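Local coordinates for mannan endo-1,4-beta-mannosidase (PDB 2C0H), which hydrolyses internal beta-1,4-mannosidic linkages in the backbones of mannans, as a monomeric glycoside hydrolase of family 5, at residues T83-N87 with T88-D92. The protein carries 3 engineered substitutions. Sequence-based numbering, arbitrary orientation.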
ATOM      1  N   THR A  83     -13.628 -16.713 -10.375  1.00 15.26           N
ATOM      2  CA  THR A  83     -14.382 -16.825 -11.632  1.00 16.13           C
ATOM      3  C   THR A  83     -14.642 -15.505 -12.371  1.00 16.49           C
ATOM      4  O   THR A  83     -14.913 -15.495 -13.577  1.00 17.79           O
ATOM      5  CB  THR A  83     -15.726 -17.536 -11.394  1.00 16.47           C
ATOM      6  OG1 THR A  83     -16.496 -16.794 -10.440  1.00 17.90           O
ATOM      7  CG2 THR A  83     -15.501 -18.949 -10.876  1.00 18.48           C
ATOM      8  N   GLY A  84     -14.578 -14.386 -11.663  1.00 16.12           N
ATOM      9  CA  GLY A  84     -14.838 -13.101 -12.267  1.00 16.86           C
ATOM     10  C   GLY A  84     -15.075 -12.065 -11.203  1.00 17.26           C
ATOM     11  O   GLY A  84     -14.699 -12.264 -10.049  1.00 16.77           O
ATOM     12  N   ILE A  85     -15.676 -10.960 -11.630  1.00 18.69           N
ATOM     13  CA  ILE A  85     -16.053  -9.868 -10.754  1.00 19.47           C
ATOM     14  C   ILE A  85     -17.499  -9.476 -11.022  1.00 19.91           C
ATOM     15  O   ILE A  85     -18.032  -9.657 -12.131  1.00 20.42           O
ATOM     16  CB  ILE A  85     -15.103  -8.653 -10.928  1.00 19.59           C
ATOM     17  CG1 ILE A  85     -15.091  -8.154 -12.381  1.00 20.81           C
ATOM     18  CG2 ILE A  85     -13.699  -9.026 -10.452  1.00 19.98           C
ATOM     19  CD1 ILE A  85     -14.166  -6.980 -12.616  1.00 20.59           C
ATOM     20  N   ASP A  86     -18.149  -8.936 -10.002  1.00 20.82           N
ATOM     21  CA  ASP A  86     -19.545  -8.582 -10.145  1.00 21.19           C
ATOM     22  C   ASP A  86     -19.689  -7.329 -11.021  1.00 21.27           C
ATOM     23  O   ASP A  86     -18.734  -6.551 -11.183  1.00 20.83           O
ATOM     24  CB  ASP A  86     -20.183  -8.394  -8.786  1.00 21.86           C
ATOM     25  CG  ASP A  86     -19.748  -7.135  -8.135  1.00 23.69           C
ATOM     26  OD1 ASP A  86     -18.734  -7.177  -7.400  1.00 27.25           O
ATOM     27  OD2 ASP A  86     -20.410  -6.105  -8.385  1.00 26.27           O
ATOM     28  N   ASN A  87     -20.874  -7.159 -11.601  1.00 21.33           N
ATOM     29  CA  ASN A  87     -21.059  -6.190 -12.685  1.00 21.19           C
ATOM     30  C   ASN A  87     -21.105  -4.710 -12.291  1.00 20.46           C
ATOM     31  O   ASN A  87     -21.209  -3.851 -13.165  1.00 20.91           O
ATOM     32  CB  ASN A  87     -22.272  -6.546 -13.563  1.00 22.40           C
ATOM     33  CG  ASN A  87     -23.581  -6.552 -12.807  1.00 24.49           C
ATOM     34  OD1 ASN A  87     -23.732  -5.890 -11.776  1.00 29.31           O
ATOM     35  ND2 ASN A  87     -24.556  -7.303 -13.331  1.00 29.72           N
ATOM     36  N   THR A  88     -21.017  -4.409 -10.999  1.00 19.47           N
ATOM     37  CA  THR A  88     -20.871  -3.018 -10.577  1.00 19.26           C
ATOM     38  C   THR A  88     -19.540  -2.725  -9.881  1.00 18.04           C
ATOM     39  O   THR A  88     -19.337  -1.600  -9.417  1.00 17.69           O
ATOM     40  CB  THR A  88     -22.051  -2.559  -9.683  1.00 19.87           C
ATOM     41  OG1 THR A  88     -22.157  -3.429  -8.556  1.00 22.19           O
ATOM     42  CG2 THR A  88     -23.348  -2.582 -10.467  1.00 21.59           C
ATOM     43  N   LEU A  89     -18.609  -3.682  -9.819  1.00 16.64           N
ATOM     44  CA  LEU A  89     -17.307  -3.398  -9.182  1.00 16.44           C
ATOM     45  C   LEU A  89     -16.570  -2.273  -9.903  1.00 15.84           C
ATOM     46  O   LEU A  89     -16.156  -1.289  -9.289  1.00 14.35           O
ATOM     47  CB  LEU A  89     -16.420  -4.650  -9.094  1.00 16.20           C
ATOM     48  CG  LEU A  89     -15.014  -4.454  -8.497  1.00 15.39           C
ATOM     49  CD1 LEU A  89     -15.091  -3.812  -7.093  1.00 14.95           C
ATOM     50  CD2 LEU A  89     -14.209  -5.751  -8.439  1.00 17.52           C
ATOM     51  N   ILE A  90     -16.365  -2.423 -11.205  1.00 15.94           N
ATOM     52  CA  ILE A  90     -15.618  -1.420 -11.954  1.00 16.51           C
ATOM     53  C   ILE A  90     -16.354  -0.070 -11.966  1.00 16.09           C
ATOM     54  O   ILE A  90     -15.724   0.969 -11.771  1.00 15.86           O
ATOM     55  CB  ILE A  90     -15.268  -1.927 -13.373  1.00 16.86           C
ATOM     56  CG1 ILE A  90     -14.279  -3.087 -13.237  1.00 17.86           C
ATOM     57  CG2 ILE A  90     -14.670  -0.803 -14.249  1.00 17.01           C
ATOM     58  CD1 ILE A  90     -14.035  -3.889 -14.493  1.00 18.82           C
ATOM     59  N   SER A  91     -17.670  -0.071 -12.175  1.00 15.46           N
ATOM     60  CA  SER A  91     -18.433   1.185 -12.229  1.00 15.96           C
ATOM     61  C   SER A  91     -18.459   1.898 -10.866  1.00 15.81           C
ATOM     62  O   SER A  91     -18.407   3.120 -10.827  1.00 15.42           O
ATOM     63  CB  SER A  91     -19.841   0.982 -12.810  1.00 16.38           C
ATOM     64  OG  SER A  91     -20.571  -0.011 -12.128  1.00 18.53           O
ATOM     65  N   ASP A  92     -18.503   1.133  -9.776  1.00 15.21           N
ATOM     66  CA  ASP A  92     -18.347   1.695  -8.405  1.00 15.37           C
ATOM     67  C   ASP A  92     -16.964   2.329  -8.224  1.00 15.21           C
ATOM     68  O   ASP A  92     -16.838   3.438  -7.706  1.00 15.77           O
ATOM     69  CB  ASP A  92     -18.526   0.621  -7.328  1.00 15.39           C
ATOM     70  CG  ASP A  92     -19.986   0.369  -6.936  1.00 16.48           C
ATOM     71  OD1 ASP A  92     -20.929   0.922  -7.530  1.00 18.12           O
ATOM     72  OD2 ASP A  92     -20.153  -0.420  -5.988  1.00 18.57           O
TER
HETATM   73  O   HOH W   1     -17.442  -4.784 -12.903  1.00 17.29           O
HETATM   74  O   HOH W   2     -23.180  -5.800  -9.042  1.00 30.80           O
HETATM   75  O   HOH W   3     -18.845  -2.416 -13.623  1.00 21.26           O
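Ile85 leans on the first turn of helix 89-102 with both of its branches. CD1 meets Ile90 CD1 at 3.6 Å, while CG2 rests on Leu89 CD2 at 3.9 Å, and in each pair the side chains cross at about a right angle. The three also touch helix 131-149 (Ile85 on Ala141, Leu89 on Met145, Ile90 on Ala148 and Leu149), so this small apolar patch packs against the helical layer outside the barrel strands.

Asp86 comes next and opens a type I turn that runs to Leu89. Its carbonyl O accepts from Leu89 N at 3.2 Å in a nearly straight bond (167°), although the donor sits above the carbonyl plane; water 1 relays the same oxygen to Ile90 N. With CG between its own N and carbonyl carbon (chi1 73°), the carboxylate folds back over the turn, and OD2 takes the N-H of Thr88 at 3.2 Å from above the carboxylate plane. His37 N binds OD2 too. With an alanine here, the amides of Thr88 and His37 and water 2 would probably lose this acceptor, weakening the link to residues 36-38.

Asn87 reaches the helix start through water: OD1 receives a bond from water 2, which also donates to Asp86 OD2 and accepts from Thr88 OG1 at 2.6 Å, an oxygen also hydrogen-bonded to Asn38 N. Water 3 bridges the carbonyl O of Asn87 to Ser91 N.

Thr88, the N-cap residue, makes no capping bond with its side chain. The first-turn amides are instead served by the preceding turn's carbonyls, directly or through water, and Asp86's negative charge probably suits this amino-terminal helix end electrostatically.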